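Local atomic coordinates of ADP-ribosylglycohydrolase (Thermus thermophilus, PDB entry 2YZV), a protein that belongs to the ADP-ribosylglycohydrolase family, has an all-helical fold and binds two magnesium ions. Residues Val39-Gly44 with Gly241-Val246. Residues are numbered along the deposited sequence; the frame is centred on the assembly and turned at random.
Sequences VREMKG and GMRLAV
R243 reaches from its helix to the loop residues V39, R40 and E41 and carries most of this contact. Its CB lies at the margin, 4.1 Å from the V39 O atom. CG comes closer to that carbonyl, with R243 CG 3.6 Å from V39 O. The chain runs extended from CG to NE (chi3 178°), which carries the guanidinium out to the carbonyl of R40. CD passes beside the R40 side chain. NE gives a weak hydrogen bond to the carbonyl oxygen of R40. NH2 gives the same oxygen a firmer one, 3.1 Å from R243 NH2 to R40 O, and R40 O lies at the edge of the guanidinium, in its plane. NH2 also makes a salt bridge with E41, with R243 NH2 2.8 Å from E41 OE2. The carboxylate is turned nearly perpendicular to the guanidinium, their planes 84° apart.

R243 CZ lies over the centre of one face of the R40 guanidinium. The two planes are 42° apart, and the facing nitrogens are all donors. The very short approach of R243 NH1 to R40 NH2 is doubtful. Nearby acidic groups probably ease the like charges: R243 also pairs with E239, and R40 with E38. A water accepts a hydrogen bond from R243 NH2, 3.0 Å from its oxygen, and a weak one from R40 NH2. E41 has a second partner in R275.

V39 and V246 also make a loose apolar contact, V39 CB to V246 CG2 4.4 Å. The contact lies at the surface. It joins the loop between helices 4-26 and 57-72 to helix 238-246, which also packs on helices 221-234, 252-267 and, through M242, 4-26.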
ATOM      1  N   VAL A  39       8.293  -0.213 -18.878  1.00 17.97           N
ATOM      2  CA  VAL A  39       8.948   0.594 -17.862  1.00 18.85           C
ATOM      3  C   VAL A  39       9.816  -0.369 -17.062  1.00 18.56           C
ATOM      4  O   VAL A  39       9.329  -1.404 -16.595  1.00 18.38           O
ATOM      5  CB  VAL A  39       7.920   1.240 -16.917  1.00 21.05           C
ATOM      6  CG1 VAL A  39       8.634   1.991 -15.804  1.00 20.84           C
ATOM      7  CG2 VAL A  39       7.019   2.172 -17.697  1.00 21.80           C
ATOM      8  N   ARG A  40      11.094  -0.033 -16.905  1.00 18.42           N
ATOM      9  CA  ARG A  40      12.022  -0.892 -16.176  1.00 20.07           C
ATOM     10  C   ARG A  40      12.887  -0.162 -15.154  1.00 20.10           C
ATOM     11  O   ARG A  40      13.410  -0.781 -14.226  1.00 20.32           O
ATOM     12  CB  ARG A  40      12.945  -1.616 -17.164  1.00 22.03           C
ATOM     13  CG  ARG A  40      12.224  -2.444 -18.213  1.00 25.08           C
ATOM     14  CD  ARG A  40      13.188  -2.949 -19.280  1.00 29.67           C
ATOM     15  NE  ARG A  40      14.213  -3.841 -18.744  1.00 33.42           N
ATOM     16  CZ  ARG A  40      13.972  -5.044 -18.232  1.00 34.68           C
ATOM     17  NH1 ARG A  40      12.732  -5.514 -18.179  1.00 35.74           N
ATOM     18  NH2 ARG A  40      14.977  -5.784 -17.780  1.00 35.55           N
ATOM     19  N   GLU A  41      13.049   1.146 -15.313  1.00 18.81           N
ATOM     20  CA  GLU A  41      13.895   1.897 -14.395  1.00 19.93           C
ATOM     21  C   GLU A  41      13.262   3.181 -13.868  1.00 19.11           C
ATOM     22  O   GLU A  41      12.206   3.603 -14.342  1.00 17.82           O
ATOM     23  CB  GLU A  41      15.224   2.237 -15.078  1.00 23.57           C
ATOM     24  CG  GLU A  41      15.987   1.041 -15.643  1.00 25.95           C
ATOM     25  CD  GLU A  41      16.200  -0.065 -14.627  1.00 27.95           C
ATOM     26  OE1 GLU A  41      16.377   0.246 -13.432  1.00 28.72           O
ATOM     27  OE2 GLU A  41      16.205  -1.250 -15.024  1.00 28.80           O
ATOM     28  N   MET A  42      13.922   3.789 -12.880  1.00 18.33           N
ATOM     29  CA  MET A  42      13.470   5.040 -12.266  1.00 18.94           C
ATOM     30  C   MET A  42      13.852   6.223 -13.147  1.00 20.23           C
ATOM     31  O   MET A  42      14.922   6.809 -12.990  1.00 23.25           O
ATOM     32  CB  MET A  42      14.120   5.227 -10.890  1.00 20.13           C
ATOM     33  CG  MET A  42      13.569   4.341  -9.803  1.00 19.96           C
ATOM     34  SD  MET A  42      11.959   4.894  -9.189  1.00 17.49           S
ATOM     35  CE  MET A  42      11.709   3.663  -7.888  1.00 16.43           C
ATOM     36  N   LYS A  43      12.971   6.580 -14.070  1.00 20.67           N
ATOM     37  CA  LYS A  43      13.243   7.684 -14.977  1.00 21.74           C
ATOM     38  C   LYS A  43      12.466   8.944 -14.624  1.00 20.85           C
ATOM     39  O   LYS A  43      12.754  10.026 -15.136  1.00 22.51           O
ATOM     40  CB  LYS A  43      12.904   7.260 -16.408  1.00 22.81           C
ATOM     41  CG  LYS A  43      13.793   6.158 -16.973  1.00 27.35           C
ATOM     42  CD  LYS A  43      15.068   6.717 -17.602  1.00 31.30           C
ATOM     43  CE  LYS A  43      15.971   7.401 -16.586  1.00 33.36           C
ATOM     44  NZ  LYS A  43      17.187   7.981 -17.225  1.00 34.77           N
ATOM     45  N   GLY A  44      11.491   8.808 -13.732  1.00 20.01           N
ATOM     46  CA  GLY A  44      10.677   9.951 -13.377  1.00 18.28           C
ATOM     47  C   GLY A  44       9.699  10.160 -14.517  1.00 18.06           C
ATOM     48  O   GLY A  44       9.520   9.270 -15.350  1.00 19.27           O
ATOM     49  N   GLY A 241       8.113  -8.812 -10.593  1.00 12.51           N
ATOM     50  CA  GLY A 241       6.734  -8.565 -10.213  1.00 12.13           C
ATOM     51  C   GLY A 241       6.402  -7.084 -10.277  1.00 10.14           C
ATOM     52  O   GLY A 241       5.311  -6.706 -10.698  1.00 10.47           O
ATOM     53  N   MET A 242       7.342  -6.241  -9.865  1.00  9.57           N
ATOM     54  CA  MET A 242       7.112  -4.799  -9.898  1.00  8.27           C
ATOM     55  C   MET A 242       6.908  -4.308 -11.327  1.00  8.86           C
ATOM     56  O   MET A 242       6.026  -3.484 -11.588  1.00  8.55           O
ATOM     57  CB  MET A 242       8.278  -4.047  -9.259  1.00  8.33           C
ATOM     58  CG  MET A 242       8.087  -2.530  -9.239  1.00  8.62           C
ATOM     59  SD  MET A 242       6.618  -1.995  -8.308  1.00 10.07           S
ATOM     60  CE  MET A 242       7.212  -2.197  -6.634  1.00  9.50           C
ATOM     61  N   ARG A 243       7.722  -4.802 -12.255  1.00 10.34           N
ATOM     62  CA  ARG A 243       7.568  -4.392 -13.647  1.00 10.15           C
ATOM     63  C   ARG A 243       6.220  -4.857 -14.192  1.00  9.87           C
ATOM     64  O   ARG A 243       5.581  -4.143 -14.959  1.00 10.00           O
ATOM     65  CB  ARG A 243       8.723  -4.930 -14.496  1.00 13.16           C
ATOM     66  CG  ARG A 243      10.001  -4.143 -14.279  1.00 15.41           C
ATOM     67  CD  ARG A 243      11.198  -4.789 -14.938  1.00 20.48           C
ATOM     68  NE  ARG A 243      12.396  -3.976 -14.751  1.00 25.47           N
ATOM     69  CZ  ARG A 243      13.635  -4.411 -14.952  1.00 28.03           C
ATOM     70  NH1 ARG A 243      13.843  -5.661 -15.342  1.00 28.42           N
ATOM     71  NH2 ARG A 243      14.663  -3.593 -14.769  1.00 28.55           N
ATOM     72  N   LEU A 244       5.776  -6.046 -13.793  1.00 10.12           N
ATOM     73  CA  LEU A 244       4.481  -6.530 -14.256  1.00 10.36           C
ATOM     74  C   LEU A 244       3.387  -5.600 -13.749  1.00  9.82           C
ATOM     75  O   LEU A 244       2.476  -5.230 -14.486  1.00 11.65           O
ATOM     76  CB  LEU A 244       4.204  -7.948 -13.743  1.00 10.97           C
ATOM     77  CG  LEU A 244       4.988  -9.092 -14.385  1.00 12.12           C
ATOM     78  CD1 LEU A 244       4.519 -10.411 -13.776  1.00 13.16           C
ATOM     79  CD2 LEU A 244       4.767  -9.094 -15.890  1.00 12.99           C
ATOM     80  N   ALA A 245       3.492  -5.213 -12.483  1.00 10.11           N
ATOM     81  CA  ALA A 245       2.490  -4.345 -11.880  1.00  9.68           C
ATOM     82  C   ALA A 245       2.377  -2.970 -12.522  1.00 10.33           C
ATOM     83  O   ALA A 245       1.285  -2.544 -12.900  1.00  9.95           O
ATOM     84  CB  ALA A 245       2.767  -4.191 -10.385  1.00  9.48           C
ATOM     85  N   VAL A 246       3.493  -2.270 -12.651  1.00 10.42           N
ATOM     86  CA  VAL A 246       3.419  -0.930 -13.209  1.00 11.10           C
ATOM     87  C   VAL A 246       3.115  -0.886 -14.695  1.00 11.47           C
ATOM     88  O   VAL A 246       2.515   0.073 -15.168  1.00 10.54           O
ATOM     89  CB  VAL A 246       4.699  -0.107 -12.908  1.00 12.61           C
ATOM     90  CG1 VAL A 246       4.907  -0.018 -11.402  1.00 13.55           C
ATOM     91  CG2 VAL A 246       5.902  -0.716 -13.593  1.00 14.06           C
TER
HETATM   92  O   HOH W   1      16.934  -4.778 -16.241  1.00 43.13           O